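Local coordinates for protein transcriptional regulator, MerR family (Bacillus thuringiensis serovar konkukian, PDB 3GPV) that probably binds DNA as a transcriptional regulator of the MerR family, pairing a winged helix-turn-helix domain with a long helix predicted to form a coiled coil, at residues B[55-58]-B[59-63]; B[80-83]-B[84-88]. All blocks are in the same frame, centred on the assembly; numbering follows the deposited sequence.

Contact 1: B[55-58]-B[59-63]; sequences FNEE and ALKYL
F55 meets A59 and L60 where the chain turns into helix 57-70. Its ring carbon CD1 lies 3.6 Å from A59 CB, while its CB touches L60 CD2 at 3.7 Å, the two side chains crossing at about a right angle. The ring also reaches L63 CD2 one turn on; F42 meets the ring edge-to-face, and V22 of helix 19-25 touches it. A59 is gripped at its backbone too: N56 is the N-cap, and its OD1 accepts from A59 N at 2.7 Å. A59 N lies nearly in line with the side-chain carbonyl of N56 (C=O...N 170°), while the N-H is bent to 150°. The cap folds back because N56 CG sits between the backbone N and the carbonyl carbon (chi1 49°), which also brings OD1 to 3.2 Å from A59 CB. E58 runs alongside Y62, its CG 4.0 Å from Y62 CE2, and the backbone bond from Y62 N to E58 O (3.1 Å) joins the same two residues. E57 OE1 and K61 NZ make only a long salt bridge, 3.7 Å. The first turn is thus fixed by a neutral cap and an apolar inner face, and the long E57-K61 pair probably adds little.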
ATOM      1  N   PHE B  55      21.250  17.620  -3.438  1.00 42.36           N
ATOM      2  CA  PHE B  55      20.995  16.666  -4.509  1.00 42.01           C
ATOM      3  C   PHE B  55      21.469  17.150  -5.875  1.00 41.39           C
ATOM      4  O   PHE B  55      21.055  18.215  -6.327  1.00 39.56           O
ATOM      5  CB  PHE B  55      19.489  16.388  -4.626  1.00 41.71           C
ATOM      6  CG  PHE B  55      18.915  15.594  -3.493  1.00 41.86           C
ATOM      7  CD1 PHE B  55      18.654  14.232  -3.642  1.00 42.07           C
ATOM      8  CD2 PHE B  55      18.631  16.201  -2.278  1.00 40.82           C
ATOM      9  CE1 PHE B  55      18.117  13.489  -2.593  1.00 41.27           C
ATOM     10  CE2 PHE B  55      18.093  15.462  -1.219  1.00 41.16           C
ATOM     11  CZ  PHE B  55      17.837  14.106  -1.379  1.00 40.75           C
ATOM     12  N   ASN B  56      22.341  16.384  -6.522  1.00 42.15           N
ATOM     13  CA  ASN B  56      22.746  16.722  -7.882  1.00 44.04           C
ATOM     14  C   ASN B  56      21.810  15.877  -8.756  1.00 44.88           C
ATOM     15  O   ASN B  56      20.970  15.139  -8.240  1.00 42.34           O
ATOM     16  CB  ASN B  56      24.209  16.360  -8.169  1.00 46.44           C
ATOM     17  CG  ASN B  56      24.563  14.953  -7.746  1.00 48.23           C
ATOM     18  OD1 ASN B  56      23.695  14.088  -7.635  1.00 48.65           O
ATOM     19  ND2 ASN B  56      25.854  14.710  -7.517  1.00 49.34           N
ATOM     20  N   GLU B  57      21.949  15.978 -10.069  1.00 45.64           N
ATOM     21  CA  GLU B  57      21.087  15.238 -10.979  1.00 46.74           C
ATOM     22  C   GLU B  57      21.078  13.731 -10.736  1.00 45.53           C
ATOM     23  O   GLU B  57      20.035  13.089 -10.836  1.00 45.55           O
ATOM     24  CB  GLU B  57      21.494  15.525 -12.425  1.00 49.51           C
ATOM     25  CG  GLU B  57      20.424  15.178 -13.451  1.00 55.21           C
ATOM     26  CD  GLU B  57      20.853  15.494 -14.873  1.00 57.85           C
ATOM     27  OE1 GLU B  57      21.795  14.837 -15.376  1.00 60.33           O
ATOM     28  OE2 GLU B  57      20.252  16.403 -15.484  1.00 59.95           O
ATOM     29  N   GLU B  58      22.228  13.159 -10.422  1.00 43.95           N
ATOM     30  CA  GLU B  58      22.276  11.726 -10.182  1.00 43.98           C
ATOM     31  C   GLU B  58      21.593  11.354  -8.863  1.00 41.60           C
ATOM     32  O   GLU B  58      20.954  10.303  -8.758  1.00 37.69           O
ATOM     33  CB  GLU B  58      23.726  11.227 -10.186  1.00 46.38           C
ATOM     34  CG  GLU B  58      23.830   9.725  -9.964  1.00 52.08           C
ATOM     35  CD  GLU B  58      24.947   9.078 -10.757  1.00 54.82           C
ATOM     36  OE1 GLU B  58      26.128   9.272 -10.398  1.00 56.64           O
ATOM     37  OE2 GLU B  58      24.639   8.378 -11.747  1.00 55.39           O
ATOM     38  N   ALA B  59      21.722  12.222  -7.864  1.00 37.35           N
ATOM     39  CA  ALA B  59      21.116  11.970  -6.569  1.00 36.10           C
ATOM     40  C   ALA B  59      19.601  11.901  -6.725  1.00 35.62           C
ATOM     41  O   ALA B  59      18.941  11.112  -6.065  1.00 34.83           O
ATOM     42  CB  ALA B  59      21.491  13.079  -5.581  1.00 34.46           C
ATOM     43  N   LEU B  60      19.058  12.741  -7.596  1.00 35.72           N
ATOM     44  CA  LEU B  60      17.619  12.759  -7.828  1.00 37.63           C
ATOM     45  C   LEU B  60      17.133  11.482  -8.524  1.00 38.26           C
ATOM     46  O   LEU B  60      16.056  10.974  -8.209  1.00 34.49           O
ATOM     47  CB  LEU B  60      17.231  13.984  -8.656  1.00 38.58           C
ATOM     48  CG  LEU B  60      17.415  15.336  -7.961  1.00 39.41           C
ATOM     49  CD1 LEU B  60      17.032  16.455  -8.905  1.00 40.46           C
ATOM     50  CD2 LEU B  60      16.563  15.384  -6.714  1.00 38.98           C
ATOM     51  N   LYS B  61      17.918  10.982  -9.479  1.00 38.84           N
ATOM     52  CA  LYS B  61      17.557   9.756 -10.189  1.00 39.52           C
ATOM     53  C   LYS B  61      17.448   8.641  -9.156  1.00 38.58           C
ATOM     54  O   LYS B  61      16.515   7.847  -9.186  1.00 38.91           O
ATOM     55  CB  LYS B  61      18.614   9.416 -11.245  1.00 40.55           C
ATOM     56  CG  LYS B  61      18.646  10.413 -12.396  1.00 42.66           C
ATOM     57  CD  LYS B  61      19.853  10.204 -13.306  1.00 46.20           C
ATOM     58  CE  LYS B  61      19.870  11.216 -14.454  1.00 46.06           C
ATOM     59  NZ  LYS B  61      21.167  11.209 -15.199  1.00 49.12           N
ATOM     60  N   TYR B  62      18.392   8.598  -8.225  1.00 37.60           N
ATOM     61  CA  TYR B  62      18.360   7.590  -7.171  1.00 36.14           C
ATOM     62  C   TYR B  62      17.128   7.791  -6.278  1.00 35.41           C
ATOM     63  O   TYR B  62      16.503   6.830  -5.829  1.00 30.07           O
ATOM     64  CB  TYR B  62      19.622   7.678  -6.313  1.00 41.11           C
ATOM     65  CG  TYR B  62      20.801   6.870  -6.810  1.00 43.69           C
ATOM     66  CD1 TYR B  62      20.679   5.501  -7.045  1.00 45.48           C
ATOM     67  CD2 TYR B  62      22.049   7.458  -6.979  1.00 43.91           C
ATOM     68  CE1 TYR B  62      21.774   4.738  -7.430  1.00 46.77           C
ATOM     69  CE2 TYR B  62      23.153   6.708  -7.364  1.00 46.64           C
ATOM     70  CZ  TYR B  62      23.010   5.345  -7.588  1.00 47.53           C
ATOM     71  OH  TYR B  62      24.097   4.589  -7.959  1.00 48.25           O
ATOM     72  N   LEU B  63      16.775   9.047  -6.016  1.00 32.72           N
ATOM     73  CA  LEU B  63      15.609   9.318  -5.181  1.00 32.86           C
ATOM     74  C   LEU B  63      14.323   8.829  -5.836  1.00 32.90           C
ATOM     75  O   LEU B  63      13.432   8.310  -5.170  1.00 29.24           O
ATOM     76  CB  LEU B  63      15.476  10.817  -4.887  1.00 34.51           C
ATOM     77  CG  LEU B  63      14.172  11.229  -4.173  1.00 32.90           C
ATOM     78  CD1 LEU B  63      14.025  10.471  -2.862  1.00 32.63           C
ATOM     79  CD2 LEU B  63      14.167  12.728  -3.907  1.00 33.10           C
TER

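Contact 2: B[80-83]-B[84-88]; sequences KQFI and DWSME
Q81 lays its side chain over the six-membered ring of W85, one turn further along helix 76-88. Its CG stands 3.7 Å from the centroid of that ring and 12° off the normal, a CH-pi contact over the face. Beyond CG the chain runs on extended, and the amide lies nearly parallel to the indole, 2° between the planes, with CD 3.8 Å from W85 CZ2. The two side chains lie side by side and point the same way, Q81 with CG anti to the backbone N (chi1 -173°), W85 with CG anti to the carbonyl carbon. Q81 O lies over the same ring system, nearer the backbone, and also accepts from W85 N at 3.0 Å. H95 meets the indole edge-to-face, and R96 of helix 93-128 touches it as well.

F82 and S86 form the second pairing. S86 OG sits 3.7 Å above the plane of the F82 ring, over its centre, and donates to F82 O at 2.8 Å. S86 N reaches the same oxygen at 3.0 Å from the opposite face of the carbonyl plane, so F82 O takes two donors. F82 also packs on L99 and M100 of helix 93-128, and on Y128 of the second subunit.

I83 and the selenomethionine M87 meet loosely through CG2 and CG, 4.3 Å apart. All three are i to i+4 pairs along a helix. The serine hydroxyl gives its proton to the carbonyl four residues back, a common way for serine to be satisfied within a helix, while the indole is covered on one face by the amide and aliphatic carbons of Q81.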
ATOM      1  N   LYS B  80      17.590  -0.193   1.019  1.00 49.85           N
ATOM      2  CA  LYS B  80      18.908   0.263   1.444  1.00 52.45           C
ATOM      3  C   LYS B  80      19.957  -0.665   0.854  1.00 52.16           C
ATOM      4  O   LYS B  80      21.031  -0.229   0.448  1.00 52.05           O
ATOM      5  CB  LYS B  80      19.011   0.277   2.973  1.00 54.79           C
ATOM      6  CG  LYS B  80      20.349   0.785   3.489  1.00 59.43           C
ATOM      7  CD  LYS B  80      20.325   1.041   4.989  1.00 63.54           C
ATOM      8  CE  LYS B  80      20.004  -0.225   5.785  1.00 66.44           C
ATOM      9  NZ  LYS B  80      19.953   0.030   7.264  1.00 68.50           N
ATOM     10  N   GLN B  81      19.623  -1.950   0.799  1.00 52.28           N
ATOM     11  CA  GLN B  81      20.517  -2.957   0.252  1.00 51.83           C
ATOM     12  C   GLN B  81      20.739  -2.663  -1.223  1.00 50.10           C
ATOM     13  O   GLN B  81      21.832  -2.874  -1.759  1.00 48.73           O
ATOM     14  CB  GLN B  81      19.898  -4.339   0.426  1.00 54.63           C
ATOM     15  CG  GLN B  81      20.804  -5.483   0.054  1.00 59.63           C
ATOM     16  CD  GLN B  81      20.305  -6.800   0.610  1.00 62.97           C
ATOM     17  OE1 GLN B  81      19.201  -7.245   0.294  1.00 65.14           O
ATOM     18  NE2 GLN B  81      21.117  -7.431   1.451  1.00 64.24           N
ATOM     19  N   PHE B  82      19.692  -2.164  -1.874  1.00 47.22           N
ATOM     20  CA  PHE B  82      19.760  -1.818  -3.289  1.00 45.17           C
ATOM     21  C   PHE B  82      20.710  -0.638  -3.474  1.00 43.98           C
ATOM     22  O   PHE B  82      21.511  -0.599  -4.406  1.00 42.42           O
ATOM     23  CB  PHE B  82      18.372  -1.436  -3.807  1.00 42.94           C
ATOM     24  CG  PHE B  82      18.394  -0.767  -5.149  1.00 41.75           C
ATOM     25  CD1 PHE B  82      18.654  -1.498  -6.301  1.00 41.18           C
ATOM     26  CD2 PHE B  82      18.189   0.602  -5.260  1.00 40.49           C
ATOM     27  CE1 PHE B  82      18.714  -0.877  -7.550  1.00 41.18           C
ATOM     28  CE2 PHE B  82      18.247   1.231  -6.500  1.00 41.61           C
ATOM     29  CZ  PHE B  82      18.510   0.488  -7.649  1.00 40.66           C
ATOM     30  N   ILE B  83      20.599   0.329  -2.573  1.00 44.02           N
ATOM     31  CA  ILE B  83      21.422   1.524  -2.608  1.00 45.17           C
ATOM     32  C   ILE B  83      22.880   1.191  -2.336  1.00 45.41           C
ATOM     33  O   ILE B  83      23.772   1.659  -3.043  1.00 44.75           O
ATOM     34  CB  ILE B  83      20.933   2.525  -1.563  1.00 45.93           C
ATOM     35  CG1 ILE B  83      19.507   2.948  -1.904  1.00 46.26           C
ATOM     36  CG2 ILE B  83      21.856   3.725  -1.505  1.00 45.59           C
ATOM     37  CD1 ILE B  83      18.817   3.694  -0.768  1.00 50.09           C
ATOM     38  N   ASP B  84      23.119   0.383  -1.309  1.00 46.53           N
ATOM     39  CA  ASP B  84      24.478  -0.003  -0.962  1.00 47.67           C
ATOM     40  C   ASP B  84      25.124  -0.740  -2.123  1.00 47.88           C
ATOM     41  O   ASP B  84      26.289  -0.503  -2.436  1.00 46.98           O
ATOM     42  CB  ASP B  84      24.491  -0.874   0.295  1.00 48.35           C
ATOM     43  CG  ASP B  84      24.076  -0.109   1.539  1.00 48.53           C
ATOM     44  OD1 ASP B  84      24.427   1.084   1.648  1.00 51.12           O
ATOM     45  OD2 ASP B  84      23.412  -0.699   2.413  1.00 49.64           O
ATOM     46  N   TRP B  85      24.371  -1.629  -2.763  1.00 48.11           N
ATOM     47  CA  TRP B  85      24.893  -2.369  -3.909  1.00 48.95           C
ATOM     48  C   TRP B  85      25.209  -1.425  -5.059  1.00 48.45           C
ATOM     49  O   TRP B  85      26.229  -1.579  -5.726  1.00 48.21           O
ATOM     50  CB  TRP B  85      23.893  -3.418  -4.403  1.00 50.43           C
ATOM     51  CG  TRP B  85      23.842  -4.667  -3.589  1.00 51.81           C
ATOM     52  CD1 TRP B  85      24.825  -5.166  -2.796  1.00 53.24           C
ATOM     53  CD2 TRP B  85      22.766  -5.612  -3.540  1.00 53.77           C
ATOM     54  NE1 TRP B  85      24.437  -6.364  -2.252  1.00 54.77           N
ATOM     55  CE2 TRP B  85      23.176  -6.663  -2.692  1.00 54.45           C
ATOM     56  CE3 TRP B  85      21.498  -5.673  -4.132  1.00 53.59           C
ATOM     57  CZ2 TRP B  85      22.359  -7.769  -2.420  1.00 54.55           C
ATOM     58  CZ3 TRP B  85      20.684  -6.775  -3.862  1.00 53.79           C
ATOM     59  CH2 TRP B  85      21.121  -7.807  -3.012  1.00 54.46           C
ATOM     60  N   SER B  86      24.324  -0.459  -5.300  1.00 47.59           N
ATOM     61  CA  SER B  86      24.537   0.507  -6.372  1.00 45.69           C
ATOM     62  C   SER B  86      25.820   1.281  -6.099  1.00 40.27           C
ATOM     63  O   SER B  86      26.537   1.649  -7.019  1.00 44.49           O
ATOM     64  CB  SER B  86      23.354   1.480  -6.461  1.00 49.32           C
ATOM     65  OG  SER B  86      22.152   0.795  -6.759  1.00 49.47           O
HETATM   66  N   MSE B  87      26.109   1.502  -4.823  1.00 37.70           N
HETATM   67  CA  MSE B  87      27.304   2.250  -4.420  1.00 38.74           C
HETATM   68  C   MSE B  87      28.590   1.424  -4.609  1.00 43.49           C
HETATM   69  O   MSE B  87      29.644   1.961  -4.946  1.00 42.97           O
HETATM   70  CB  MSE B  87      27.183   2.683  -2.955  1.00 29.03           C
HETATM   71  CG  MSE B  87      26.047   3.665  -2.655  1.00 28.91           C
HETATM   72 SE   MSE B  87      26.293   5.360  -3.484  1.00 43.45          SE
HETATM   73  CE  MSE B  87      25.262   5.140  -5.135  1.00 28.20           C
ATOM     74  N   GLU B  88      28.481   0.112  -4.401  1.00 46.82           N
ATOM     75  CA  GLU B  88      29.619  -0.795  -4.548  1.00 53.70           C
ATOM     76  C   GLU B  88      30.124  -0.908  -5.980  1.00 58.19           C
ATOM     77  O   GLU B  88      31.225  -1.406  -6.205  1.00 59.34           O
ATOM     78  CB  GLU B  88      29.272  -2.195  -4.025  1.00 57.29           C
ATOM     79  CG  GLU B  88      29.033  -2.252  -2.534  1.00 58.47           C
ATOM     80  CD  GLU B  88      28.494  -3.593  -2.077  1.00 59.57           C
ATOM     81  OE1 GLU B  88      29.134  -4.622  -2.361  1.00 60.82           O
ATOM     82  OE2 GLU B  88      27.430  -3.622  -1.425  1.00 59.64           O
TER

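Contacts 1 and 2 lie on successive helices, 57-70 and 76-88, their centres about 14 Å apart, and they meet where Y62 of contact 1 packs on S86 and M87 of contact 2; Y62 OH is 3.5 Å from S86 CB. Each is partly buried: F55, A59 and L63 are buried in contact 1, F82 and I83 in contact 2, while E57, E58, K61 and K80 are exposed. Contact 1 opens its helix, so a side-chain amide supplies an acceptor for an N-H of the first turn, and its apolar side faces helix 19-25. Contact 2 lies in the last turns, where side chains lie over aromatic faces and a hydroxyl joins the backbone N-H on one carbonyl; it faces helices 57-70 and 93-128 and, through F82, the second subunit.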